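PDB 6CCA: DisA protein, which probably transfers methyl groups from S-adenosylmethionine to a carbon of the growing polyketide on the disorazol assembly line, giving a gem-dimethyl group. Local coordinates for residues I228-A233 with L304-V309; F256-S261 with Q282-E287; S296-D301 with L325-G330; S317-I322 with G377-E382. All blocks are in the same frame, centred on the assembly; numbering follows the deposited sequence.

Interaction 1. Residues I228-A233 with L304-V309; sequences ILEVGA and LGANVV
Glu230 and Leu304 lie side by side on neighbouring parallel strands, 226-231 and 300-306. The backbones hold them in register. Leu304 N donates to Leu229 O at 2.8 Å, and Val231 N donates to Leu304 O at 2.9 Å. The Glu230 chain can be followed outward. Its CB lies beside Leu304 O. CG is anti to the backbone N (chi1 -178°), which carries the extended chain along the leucine. This CG meets both Leu304 O and Leu304 CD2, and is nearer the oxygen. CD lies 4.0 Å from the same Leu304 CD2. At the tip the two oxygens part. OE1 is hydrogen-bonded to Tyr255 OH and Thr239 OG1. OE2 lies 2.8 Å from a water, which also contacts Val231 O and accepts from Ala306 N. Val231 projects from the other face of the sheet, and its CG2 packs on Val308 CG2 at 4.1 Å and on Val309 CG2. Gly232, with positive phi (55°), lies close against Val308, whose CG1 sits 3.4 Å from Gly232 O. The strand end EVGA, opening a glycine-containing loop, is consistent with the glycine-rich motif that binds S-adenosylmethionine in related Rossmann-fold methyltransferases. The chemistry is split: apolar contact closes one face, while a water held by the carboxylate links backbone atoms of the two chains where the strands part.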
loop_
_atom_site.group_PDB
_atom_site.type_symbol
_atom_site.label_atom_id
_atom_site.label_comp_id
_atom_site.label_asym_id
_atom_site.label_seq_id
_atom_site.Cartn_x
_atom_site.Cartn_y
_atom_site.Cartn_z
ATOM N N ILE A 228 -3.236 -2.881 20.718
ATOM C CA ILE A 228 -3.021 -2.965 19.273
ATOM C C ILE A 228 -2.263 -1.731 18.856
ATOM O O ILE A 228 -2.558 -0.647 19.350
ATOM C CB ILE A 228 -4.374 -3.013 18.590
ATOM C CG1 ILE A 228 -5.163 -4.214 19.100
ATOM C CG2 ILE A 228 -4.232 -2.904 17.073
ATOM C CD1 ILE A 228 -6.588 -4.298 18.557
ATOM N N LEU A 229 -1.254 -1.901 18.036
ATOM C CA LEU A 229 -0.506 -0.782 17.464
ATOM C C LEU A 229 -0.842 -0.660 15.998
ATOM O O LEU A 229 -0.693 -1.619 15.283
ATOM C CB LEU A 229 0.971 -1.037 17.644
ATOM C CG LEU A 229 1.955 -0.192 16.820
ATOM C CD1 LEU A 229 1.882 1.201 17.399
ATOM C CD2 LEU A 229 3.357 -0.735 16.934
ATOM N N GLU A 230 -1.231 0.525 15.543
ATOM C CA GLU A 230 -1.260 0.813 14.147
ATOM C C GLU A 230 -0.067 1.669 13.771
ATOM O O GLU A 230 0.148 2.740 14.328
ATOM C CB GLU A 230 -2.530 1.519 13.706
ATOM C CG GLU A 230 -2.555 1.761 12.216
ATOM C CD GLU A 230 -3.892 2.286 11.665
ATOM O OE1 GLU A 230 -4.769 2.713 12.469
ATOM O OE2 GLU A 230 -3.969 2.313 10.394
ATOM N N VAL A 231 0.700 1.189 12.806
ATOM C CA VAL A 231 1.800 1.976 12.268
ATOM C C VAL A 231 1.387 2.729 11.047
ATOM O O VAL A 231 0.540 2.270 10.269
ATOM C CB VAL A 231 3.031 1.098 11.979
ATOM C CG1 VAL A 231 3.573 0.549 13.310
ATOM C CG2 VAL A 231 2.710 -0.034 11.101
ATOM N N GLY A 232 2.012 3.885 10.808
ATOM C CA GLY A 232 1.609 4.618 9.617
ATOM C C GLY A 232 0.146 4.939 9.483
ATOM O O GLY A 232 -0.373 4.963 8.378
ATOM N N ALA A 233 -0.523 5.291 10.574
ATOM C CA ALA A 233 -1.946 5.641 10.535
ATOM C C ALA A 233 -2.269 6.897 9.696
ATOM O O ALA A 233 -3.446 7.098 9.320
ATOM C CB ALA A 233 -2.511 5.779 11.929
ATOM N N LEU A 304 -0.833 -3.562 13.288
ATOM C CA LEU A 304 -1.533 -3.367 12.018
ATOM C C LEU A 304 -0.779 -2.373 11.150
ATOM O O LEU A 304 -0.383 -1.278 11.606
ATOM C CB LEU A 304 -2.935 -2.777 12.296
ATOM C CG LEU A 304 -3.666 -2.221 11.067
ATOM C CD1 LEU A 304 -3.992 -3.393 10.136
ATOM C CD2 LEU A 304 -4.936 -1.560 11.526
ATOM N N GLY A 305 -0.557 -2.744 9.890
ATOM C CA GLY A 305 0.102 -1.867 8.902
ATOM C C GLY A 305 -0.718 -1.854 7.647
ATOM O O GLY A 305 -0.708 -2.850 6.902
ATOM N N ALA A 306 -1.411 -0.763 7.387
ATOM C CA ALA A 306 -2.273 -0.701 6.244
ATOM C C ALA A 306 -1.619 0.086 5.200
ATOM O O ALA A 306 -1.676 1.345 5.262
ATOM C CB ALA A 306 -3.600 -0.063 6.670
ATOM N N ASN A 307 -0.946 -0.601 4.272
ATOM C CA ASN A 307 -0.334 -0.053 3.075
ATOM C C ASN A 307 0.830 0.897 3.388
ATOM O O ASN A 307 0.961 1.924 2.743
ATOM C CB ASN A 307 -1.366 0.586 2.091
ATOM C CG ASN A 307 -2.154 -0.490 1.294
ATOM O OD1 ASN A 307 -1.594 -1.193 0.490
ATOM N ND2 ASN A 307 -3.490 -0.622 1.564
ATOM N N VAL A 308 1.589 0.596 4.439
ATOM C CA VAL A 308 2.667 1.420 4.863
ATOM C C VAL A 308 3.972 0.684 5.234
ATOM O O VAL A 308 5.071 1.252 5.115
ATOM C CB VAL A 308 2.220 2.223 6.157
ATOM C CG1 VAL A 308 1.104 3.224 5.824
ATOM C CG2 VAL A 308 1.779 1.274 7.294
ATOM N N VAL A 309 3.913 -0.607 5.624
ATOM C CA VAL A 309 5.147 -1.259 6.083
ATOM C C VAL A 309 6.186 -1.373 4.969
ATOM O O VAL A 309 7.425 -1.419 5.245
ATOM C CB VAL A 309 4.868 -2.661 6.701
ATOM C CG1 VAL A 309 6.134 -3.440 7.029
ATOM C CG2 VAL A 309 4.088 -2.484 8.008
HETATM O O HOH W 1 -1.695 1.646 8.819
HETATM O O HOH W 2 -2.685 3.635 7.035
#

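Interaction 2. Residues F256-S261 with Q282-E287; sequences FYTDIS and QPLDLE
Phe256 and Gln282 run side by side and point the same way, with ring and amide planes 58° apart. Gln282 OE1 comes to the ring edge, in its plane, 3.6 Å from Phe256 CE2. With chi1 at -170° and the chain extended, the amide reaches the level of the ring. Thr258 and Leu284 form the next parallel-pointing pair. Leu284 CB lies 3.8 Å from Thr258 OG1. A water bridges Thr258 OG1 and Leu284 O. Ile260 and Asp285 make the third pair, where Ile260 CD1 rests 3.5 Å from Asp285 OD2. Two backbone bonds tie the chains together. Gln282 N reaches Tyr257 O at 3.1 Å, and Leu284 N reaches Asp259 O at 2.9 Å from above the carbonyl plane. Asp259 OD2 accepts from Ser261 N in an Asx turn, and Ser261 caps helix 262-272. Asp259, just past the strand, is probably near the S-adenosylmethionine pocket, as the corresponding region is in related Rossmann-fold methyltransferases. The two chains are thus joined mostly through backbone, while three polar side-chain atoms bond beyond the contact: Thr258 OG1 to Glu230 O, Gln282 NE2 to Gln293 O, and Asp259 OD1 to Gly234 N.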
loop_
_atom_site.group_PDB
_atom_site.type_symbol
_atom_site.label_atom_id
_atom_site.label_comp_id
_atom_site.label_asym_id
_atom_site.label_seq_id
_atom_site.Cartn_x
_atom_site.Cartn_y
_atom_site.Cartn_z
ATOM N N PHE A 256 -2.940 2.090 19.922
ATOM C CA PHE A 256 -1.952 3.099 19.649
ATOM C C PHE A 256 -2.023 3.530 18.178
ATOM O O PHE A 256 -1.693 2.779 17.234
ATOM C CB PHE A 256 -0.571 2.591 19.994
ATOM C CG PHE A 256 -0.248 2.647 21.466
ATOM C CD1 PHE A 256 -0.872 1.776 22.362
ATOM C CD2 PHE A 256 0.647 3.587 21.951
ATOM C CE1 PHE A 256 -0.607 1.847 23.737
ATOM C CE2 PHE A 256 0.950 3.643 23.332
ATOM C CZ PHE A 256 0.281 2.819 24.211
ATOM N N TYR A 257 -2.476 4.771 17.993
ATOM C CA TYR A 257 -2.487 5.470 16.716
ATOM C C TYR A 257 -1.121 6.163 16.515
ATOM O O TYR A 257 -0.790 7.095 17.258
ATOM C CB TYR A 257 -3.651 6.481 16.745
ATOM C CG TYR A 257 -3.892 7.293 15.487
ATOM C CD1 TYR A 257 -2.963 8.148 14.970
ATOM C CD2 TYR A 257 -5.095 7.219 14.834
ATOM C CE1 TYR A 257 -3.230 8.912 13.823
ATOM C CE2 TYR A 257 -5.362 8.007 13.739
ATOM C CZ TYR A 257 -4.421 8.847 13.255
ATOM O OH TYR A 257 -4.743 9.568 12.109
ATOM N N THR A 258 -0.315 5.667 15.586
ATOM C CA THR A 258 1.047 6.140 15.427
ATOM C C THR A 258 1.341 6.415 14.002
ATOM O O THR A 258 0.651 5.891 13.102
ATOM C CB THR A 258 2.136 5.163 15.981
ATOM O OG1 THR A 258 2.385 4.138 15.052
ATOM C CG2 THR A 258 1.763 4.613 17.302
ATOM N N ASP A 259 2.302 7.353 13.784
ATOM C CA ASP A 259 2.786 7.693 12.463
ATOM C C ASP A 259 4.155 8.302 12.635
ATOM O O ASP A 259 4.491 8.798 13.710
ATOM C CB ASP A 259 1.877 8.750 11.809
ATOM C CG ASP A 259 2.139 8.877 10.323
ATOM O OD1 ASP A 259 1.575 8.049 9.580
ATOM O OD2 ASP A 259 2.905 9.798 9.911
ATOM N N ILE A 260 4.955 8.234 11.582
ATOM C CA ILE A 260 6.225 8.929 11.623
ATOM C C ILE A 260 6.051 10.448 11.884
ATOM O O ILE A 260 6.857 11.064 12.570
ATOM C CB ILE A 260 7.030 8.657 10.346
ATOM C CG1 ILE A 260 8.459 9.182 10.472
ATOM C CG2 ILE A 260 6.378 9.216 9.090
ATOM C CD1 ILE A 260 9.418 8.431 9.503
ATOM N N SER A 261 4.991 11.011 11.309
ATOM C CA SER A 261 4.666 12.442 11.489
ATOM C C SER A 261 3.998 12.765 12.793
ATOM O O SER A 261 2.883 12.329 13.086
ATOM C CB SER A 261 3.788 12.943 10.330
ATOM O OG SER A 261 3.237 14.226 10.584
ATOM N N GLN A 282 0.745 8.716 19.404
ATOM C CA GLN A 282 2.195 8.805 19.677
ATOM C C GLN A 282 2.958 8.586 18.386
ATOM O O GLN A 282 2.699 7.603 17.665
ATOM C CB GLN A 282 2.569 7.683 20.676
ATOM C CG GLN A 282 3.971 7.727 21.278
ATOM C CD GLN A 282 4.118 6.835 22.550
ATOM O OE1 GLN A 282 3.146 6.505 23.222
ATOM N NE2 GLN A 282 5.348 6.475 22.869
ATOM N N PRO A 283 3.940 9.442 18.092
ATOM C CA PRO A 283 4.747 9.248 16.911
ATOM C C PRO A 283 5.594 7.939 16.984
ATOM O O PRO A 283 6.001 7.541 18.047
ATOM C CB PRO A 283 5.643 10.474 16.854
ATOM C CG PRO A 283 5.116 11.417 17.825
ATOM C CD PRO A 283 4.211 10.731 18.797
ATOM N N LEU A 284 5.871 7.371 15.859
ATOM C CA LEU A 284 6.739 6.182 15.762
ATOM C C LEU A 284 7.312 6.020 14.410
ATOM O O LEU A 284 6.602 5.987 13.381
ATOM C CB LEU A 284 5.968 4.906 16.039
ATOM C CG LEU A 284 6.748 3.582 15.954
ATOM C CD1 LEU A 284 7.976 3.491 16.850
ATOM C CD2 LEU A 284 5.762 2.505 16.418
ATOM N N ASP A 285 8.640 5.863 14.403
ATOM C CA ASP A 285 9.416 5.646 13.223
ATOM C C ASP A 285 10.037 4.277 13.426
ATOM O O ASP A 285 10.832 4.122 14.348
ATOM C CB ASP A 285 10.536 6.664 13.132
ATOM C CG ASP A 285 11.364 6.500 11.841
ATOM O OD1 ASP A 285 11.235 5.484 11.171
ATOM O OD2 ASP A 285 12.113 7.407 11.484
ATOM N N LEU A 286 9.621 3.266 12.648
ATOM C CA LEU A 286 10.021 1.880 12.980
ATOM C C LEU A 286 11.500 1.647 12.655
ATOM O O LEU A 286 12.137 0.758 13.262
ATOM C CB LEU A 286 9.214 0.839 12.195
ATOM C CG LEU A 286 7.824 0.503 12.676
ATOM C CD1 LEU A 286 7.173 -0.420 11.630
ATOM C CD2 LEU A 286 7.825 -0.132 14.067
ATOM N N GLU A 287 11.984 2.444 11.693
ATOM C CA GLU A 287 13.382 2.482 11.323
ATOM C C GLU A 287 14.289 3.066 12.412
ATOM O O GLU A 287 15.476 3.049 12.268
ATOM C CB GLU A 287 13.570 3.237 10.003
ATOM C CG GLU A 287 13.036 2.452 8.764
ATOM C CD GLU A 287 13.381 3.116 7.434
ATOM O OE1 GLU A 287 12.578 3.839 6.873
ATOM O OE2 GLU A 287 14.481 2.946 6.913
HETATM O O HOH W 3 3.981 4.585 12.832
#

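Interaction 3. Residues S296-D301 with L325-G330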
loop_
_atom_site.group_PDB
_atom_site.type_symbol
_atom_site.label_atom_id
_atom_site.label_comp_id
_atom_site.label_asym_id
_atom_site.label_seq_id
_atom_site.Cartn_x
_atom_site.Cartn_y
_atom_site.Cartn_z
ATOM N N SER A 296 7.663 -0.001 24.619
ATOM C CA SER A 296 8.418 -1.120 25.173
ATOM C C SER A 296 8.329 -2.444 24.379
ATOM O O SER A 296 7.354 -2.703 23.635
ATOM C CB SER A 296 8.014 -1.298 26.627
ATOM O OG SER A 296 6.629 -1.381 26.716
ATOM N N ALA A 297 9.359 -3.253 24.533
ATOM C CA ALA A 297 9.367 -4.594 24.029
ATOM C C ALA A 297 8.235 -5.451 24.565
ATOM O O ALA A 297 7.860 -5.322 25.721
ATOM C CB ALA A 297 10.665 -5.301 24.419
ATOM N N GLU A 298 7.704 -6.281 23.689
ATOM C CA GLU A 298 6.550 -7.136 23.909
ATOM C C GLU A 298 5.321 -6.496 24.541
ATOM O O GLU A 298 4.689 -7.068 25.358
ATOM C CB GLU A 298 6.910 -8.445 24.618
ATOM C CG GLU A 298 7.253 -8.271 26.049
ATOM C CD GLU A 298 6.947 -9.471 26.932
ATOM O OE1 GLU A 298 6.093 -10.300 26.661
ATOM O OE2 GLU A 298 7.566 -9.515 27.963
ATOM N N ARG A 299 4.991 -5.316 24.073
ATOM C CA ARG A 299 3.872 -4.602 24.583
ATOM C C ARG A 299 2.576 -4.858 23.848
ATOM O O ARG A 299 1.543 -4.645 24.364
ATOM C CB ARG A 299 4.138 -3.118 24.538
ATOM C CG ARG A 299 3.689 -2.518 25.844
ATOM C CD ARG A 299 3.155 -1.130 25.760
ATOM N NE ARG A 299 1.828 -1.056 26.302
ATOM C CZ ARG A 299 1.325 0.028 26.809
ATOM N NH1 ARG A 299 2.068 1.115 26.871
ATOM N NH2 ARG A 299 0.093 0.024 27.226
ATOM N N PHE A 300 2.696 -5.287 22.613
ATOM C CA PHE A 300 1.591 -5.316 21.700
ATOM C C PHE A 300 1.125 -6.691 21.336
ATOM O O PHE A 300 1.909 -7.502 21.009
ATOM C CB PHE A 300 1.968 -4.544 20.437
ATOM C CG PHE A 300 2.155 -3.098 20.689
ATOM C CD1 PHE A 300 1.085 -2.298 20.928
ATOM C CD2 PHE A 300 3.395 -2.575 20.815
ATOM C CE1 PHE A 300 1.239 -0.990 21.230
ATOM C CE2 PHE A 300 3.561 -1.249 21.103
ATOM C CZ PHE A 300 2.473 -0.470 21.312
ATOM N N ASP A 301 -0.187 -6.881 21.370
ATOM C CA ASP A 301 -0.776 -8.139 20.955
ATOM C C ASP A 301 -0.847 -8.202 19.439
ATOM O O ASP A 301 -0.804 -9.283 18.851
ATOM C CB ASP A 301 -2.154 -8.227 21.536
ATOM C CG ASP A 301 -2.112 -8.329 23.072
ATOM O OD1 ASP A 301 -1.905 -9.469 23.568
ATOM O OD2 ASP A 301 -2.118 -7.286 23.738
ATOM N N LEU A 325 8.448 -5.365 19.322
ATOM C CA LEU A 325 7.270 -4.743 19.893
ATOM C C LEU A 325 6.148 -5.749 20.195
ATOM O O LEU A 325 5.384 -5.571 21.140
ATOM C CB LEU A 325 6.693 -3.708 18.950
ATOM C CG LEU A 325 7.561 -2.455 18.784
ATOM C CD1 LEU A 325 7.210 -1.658 17.561
ATOM C CD2 LEU A 325 7.459 -1.577 20.039
ATOM N N LEU A 326 6.017 -6.767 19.341
ATOM C CA LEU A 326 4.947 -7.770 19.539
ATOM C C LEU A 326 5.263 -8.747 20.670
ATOM O O LEU A 326 6.414 -9.176 20.839
ATOM C CB LEU A 326 4.819 -8.618 18.269
ATOM C CG LEU A 326 3.981 -8.054 17.125
ATOM C CD1 LEU A 326 4.092 -8.976 15.925
ATOM C CD2 LEU A 326 2.516 -7.864 17.522
ATOM N N LYS A 327 4.228 -9.124 21.382
ATOM C CA LYS A 327 4.303 -10.305 22.248
ATOM C C LYS A 327 4.561 -11.536 21.412
ATOM O O LYS A 327 4.215 -11.616 20.239
ATOM C CB LYS A 327 2.967 -10.477 22.950
ATOM C CG LYS A 327 2.729 -9.380 23.977
ATOM C CD LYS A 327 1.390 -9.476 24.639
ATOM C CE LYS A 327 1.192 -8.239 25.534
ATOM N NZ LYS A 327 -0.243 -8.278 25.926
ATOM N N ALA A 328 5.182 -12.527 22.042
ATOM C CA ALA A 328 5.193 -13.845 21.469
ATOM C C ALA A 328 3.787 -14.254 21.110
ATOM O O ALA A 328 2.842 -14.060 21.881
ATOM C CB ALA A 328 5.838 -14.834 22.490
ATOM N N ASN A 329 3.635 -14.911 19.946
ATOM C CA ASN A 329 2.320 -15.263 19.390
ATOM C C ASN A 329 1.342 -14.057 19.203
ATOM O O ASN A 329 0.104 -14.243 19.115
ATOM C CB ASN A 329 1.604 -16.233 20.314
ATOM C CG ASN A 329 2.405 -17.514 20.507
ATOM O OD1 ASN A 329 3.074 -17.918 19.583
ATOM N ND2 ASN A 329 2.341 -18.139 21.694
ATOM N N GLY A 330 1.927 -12.839 19.071
ATOM C CA GLY A 330 1.170 -11.669 18.648
ATOM C C GLY A 330 1.106 -11.688 17.096
ATOM O O GLY A 330 1.942 -12.328 16.402
HETATM O O HOH W 4 5.327 -12.235 24.941
#
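Phe300 and Leu326 pair as a parallel bridge at the start of strand 300-306, in the beta-alpha-beta unit that runs through helix 315-325 to strand 330-337 of the Rossmann-like fold. Lys327 N donates to Phe300 O at 2.9 Å. Phe300 N donates to Leu325 O at 3.1 Å, with a weak second bond to that oxygen from Arg299 N. The side chains of the bridge diverge. Phe300 has CG anti to the carbonyl carbon (chi1 -66°), which lays its ring beside Leu325, with Phe300 CD2 4.0 Å from Leu325 CB. Arg299 CB lies over one face of this ring, offset toward the rim, and Phe256 meets the ring edge-to-face. Leu326 turns the other way, and its CD2 lies by Phe300 O and Asp301 O. Lys327 stays extended beyond CG. Its CG passes 3.3 Å from Glu298 O, and the chain then runs on across Asp301. The carboxylate of Asp301 has further partners in Thr227 N and Arg216. Glu298, in a left-handed backbone conformation (phi 48°), puts CB against Leu326 O and Lys327 CA, and its OE2 reaches Arg29. A water links Glu298 OE1 to Ala328 N. Lys327 to Gly330 form a type II turn. At the lysine tip, NZ bonds weakly to Asp301 OD1. It also makes a salt bridge to Asp301 OD2 at 3.0 Å, from the syn side and 27° out of the carboxylate plane.

Interaction 4. Residues S317-I322 with G377-E382; sequences STLQSI and GLLEEE
Gln320 NE2 makes the shortest polar bond here, 2.8 Å to Glu382 OE1, with an N-H...O angle of 155°. The oxygen is met on its anti side, 30° out of the carboxylate plane. Amide and carboxylate planes stand 75° apart. The same NE2 also makes a weak bond to Glu382 O at 3.2 Å, so the amide end reaches both the side chain and the backbone of one residue. Both chains bend at chi2, and the bends bring their ends together in the gap between the helices. The other carboxylate oxygen, Glu382 OE2, forms a salt bridge with Arg316, and Gln320 OE1 accepts from Arg414 N. Two partners therefore hold each of these groups and should limit its rotation. Beside the polar pair, Leu319 points toward the 377-382 segment and fills an apolar patch. Its CD1 lies 4.0 Å from Leu378 CD2, where the side chains cross at a slant. Its CD2 lies 3.9 Å from Leu379 CD2, where they cross at about a right angle. Glu382 CG adds its methylene at 4.0 Å from Leu319 CD1. Glu382 is the first residue to leave helix 372-381. Together these contacts join that helix to helix 315-325. Leu319 and Leu379 both also rest on Leu332 of strand 330-337, so the two helices pack together over that strand.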
loop_
_atom_site.group_PDB
_atom_site.type_symbol
_atom_site.label_atom_id
_atom_site.label_comp_id
_atom_site.label_asym_id
_atom_site.label_seq_id
_atom_site.Cartn_x
_atom_site.Cartn_y
_atom_site.Cartn_z
ATOM N N SER A 317 14.784 -5.611 8.658
ATOM C CA SER A 317 15.071 -4.897 9.848
ATOM C C SER A 317 13.759 -4.336 10.468
ATOM O O SER A 317 13.555 -4.322 11.667
ATOM C CB SER A 317 16.027 -3.740 9.460
ATOM O OG SER A 317 16.263 -2.936 10.554
ATOM N N THR A 318 12.889 -3.829 9.608
ATOM C CA THR A 318 11.630 -3.294 10.050
ATOM C C THR A 318 10.761 -4.393 10.655
ATOM O O THR A 318 10.171 -4.198 11.708
ATOM C CB THR A 318 10.952 -2.584 8.864
ATOM O OG1 THR A 318 11.673 -1.385 8.562
ATOM C CG2 THR A 318 9.490 -2.210 9.156
ATOM N N LEU A 319 10.770 -5.568 10.045
ATOM C CA LEU A 319 10.064 -6.708 10.577
ATOM C C LEU A 319 10.592 -7.163 11.939
ATOM O O LEU A 319 9.801 -7.557 12.801
ATOM C CB LEU A 319 10.090 -7.884 9.622
ATOM C CG LEU A 319 9.307 -7.628 8.328
ATOM C CD1 LEU A 319 9.583 -8.764 7.340
ATOM C CD2 LEU A 319 7.801 -7.484 8.580
ATOM N N GLN A 320 11.913 -7.068 12.135
ATOM C CA GLN A 320 12.507 -7.463 13.404
ATOM C C GLN A 320 12.128 -6.457 14.449
ATOM O O GLN A 320 11.903 -6.846 15.588
ATOM C CB GLN A 320 14.045 -7.652 13.284
ATOM C CG GLN A 320 14.414 -8.911 12.517
ATOM C CD GLN A 320 13.927 -10.186 13.190
ATOM O OE1 GLN A 320 13.970 -10.313 14.444
ATOM N NE2 GLN A 320 13.467 -11.120 12.409
ATOM N N SER A 321 11.970 -5.175 14.100
ATOM C CA SER A 321 11.544 -4.223 15.126
ATOM C C SER A 321 10.109 -4.479 15.513
ATOM O O SER A 321 9.737 -4.326 16.656
ATOM C CB SER A 321 11.632 -2.756 14.707
ATOM O OG SER A 321 12.934 -2.426 14.463
ATOM N N ILE A 322 9.293 -4.838 14.514
ATOM C CA ILE A 322 7.887 -5.262 14.796
ATOM C C ILE A 322 7.848 -6.462 15.777
ATOM O O ILE A 322 7.065 -6.465 16.729
ATOM C CB ILE A 322 7.162 -5.557 13.485
ATOM C CG1 ILE A 322 6.919 -4.213 12.808
ATOM C CG2 ILE A 322 5.829 -6.249 13.703
ATOM C CD1 ILE A 322 6.356 -4.334 11.379
ATOM N N GLY A 377 7.073 -15.943 2.096
ATOM C CA GLY A 377 8.466 -16.439 2.245
ATOM C C GLY A 377 9.301 -15.550 3.099
ATOM O O GLY A 377 10.033 -15.993 4.006
ATOM N N LEU A 378 9.184 -14.249 2.899
ATOM C CA LEU A 378 9.956 -13.369 3.743
ATOM C C LEU A 378 9.571 -13.393 5.250
ATOM O O LEU A 378 10.481 -13.349 6.125
ATOM C CB LEU A 378 9.894 -11.913 3.248
ATOM C CG LEU A 378 10.703 -10.834 3.986
ATOM C CD1 LEU A 378 12.191 -11.062 3.936
ATOM C CD2 LEU A 378 10.389 -9.427 3.498
ATOM N N LEU A 379 8.280 -13.399 5.538
ATOM C CA LEU A 379 7.832 -13.322 6.925
ATOM C C LEU A 379 8.302 -14.650 7.590
ATOM O O LEU A 379 8.716 -14.632 8.772
ATOM C CB LEU A 379 6.331 -13.243 6.989
ATOM C CG LEU A 379 5.840 -11.835 6.600
ATOM C CD1 LEU A 379 4.405 -11.829 6.208
ATOM C CD2 LEU A 379 6.074 -10.832 7.776
ATOM N N GLU A 380 8.120 -15.762 6.864
ATOM C CA GLU A 380 8.678 -17.078 7.391
ATOM C C GLU A 380 10.153 -17.031 7.699
ATOM O O GLU A 380 10.584 -17.476 8.788
ATOM C CB GLU A 380 8.348 -18.218 6.422
ATOM C CG GLU A 380 6.901 -18.583 6.495
ATOM C CD GLU A 380 6.427 -19.524 5.391
ATOM O OE1 GLU A 380 7.210 -19.758 4.478
ATOM O OE2 GLU A 380 5.273 -20.004 5.458
ATOM N N GLU A 381 10.961 -16.483 6.801
ATOM C CA GLU A 381 12.380 -16.349 7.060
ATOM C C GLU A 381 12.686 -15.525 8.250
ATOM O O GLU A 381 13.708 -15.723 8.879
ATOM C CB GLU A 381 13.130 -15.722 5.888
ATOM C CG GLU A 381 13.264 -16.645 4.716
ATOM C CD GLU A 381 13.700 -15.930 3.453
ATOM O OE1 GLU A 381 14.366 -14.882 3.498
ATOM O OE2 GLU A 381 13.366 -16.450 2.408
ATOM N N GLU A 382 11.863 -14.517 8.527
ATOM C CA GLU A 382 12.066 -13.640 9.665
ATOM C C GLU A 382 11.470 -14.177 10.947
ATOM O O GLU A 382 11.414 -13.478 11.969
ATOM C CB GLU A 382 11.529 -12.215 9.330
ATOM C CG GLU A 382 12.375 -11.495 8.252
ATOM C CD GLU A 382 13.867 -11.427 8.602
ATOM O OE1 GLU A 382 14.193 -10.920 9.686
ATOM O OE2 GLU A 382 14.669 -11.891 7.760
#

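How the interactions relate
Interactions 1, 2 and 3 all reach one mixed sheet, in which strand 226-231 lies between strands 253-257 and 300-306. Interactions 1 and 2 are the nearest of these, centres about 9 Å apart, joined by Glu230 O to Thr258 OG1. Interaction 3 shares strand 300-306 with interaction 1, their centres about 15 Å apart. Interaction 4 lies about 14 Å from interaction 3, between helices 315-325 and 372-381. Helix 315-325 connects strand 300-306 to strand 326-327. Along the chain, interaction 2 falls between the segments of interaction 1, and interactions 3 and 4 alternate. The strand ends of interactions 1 and 2 probably border the cofactor pocket.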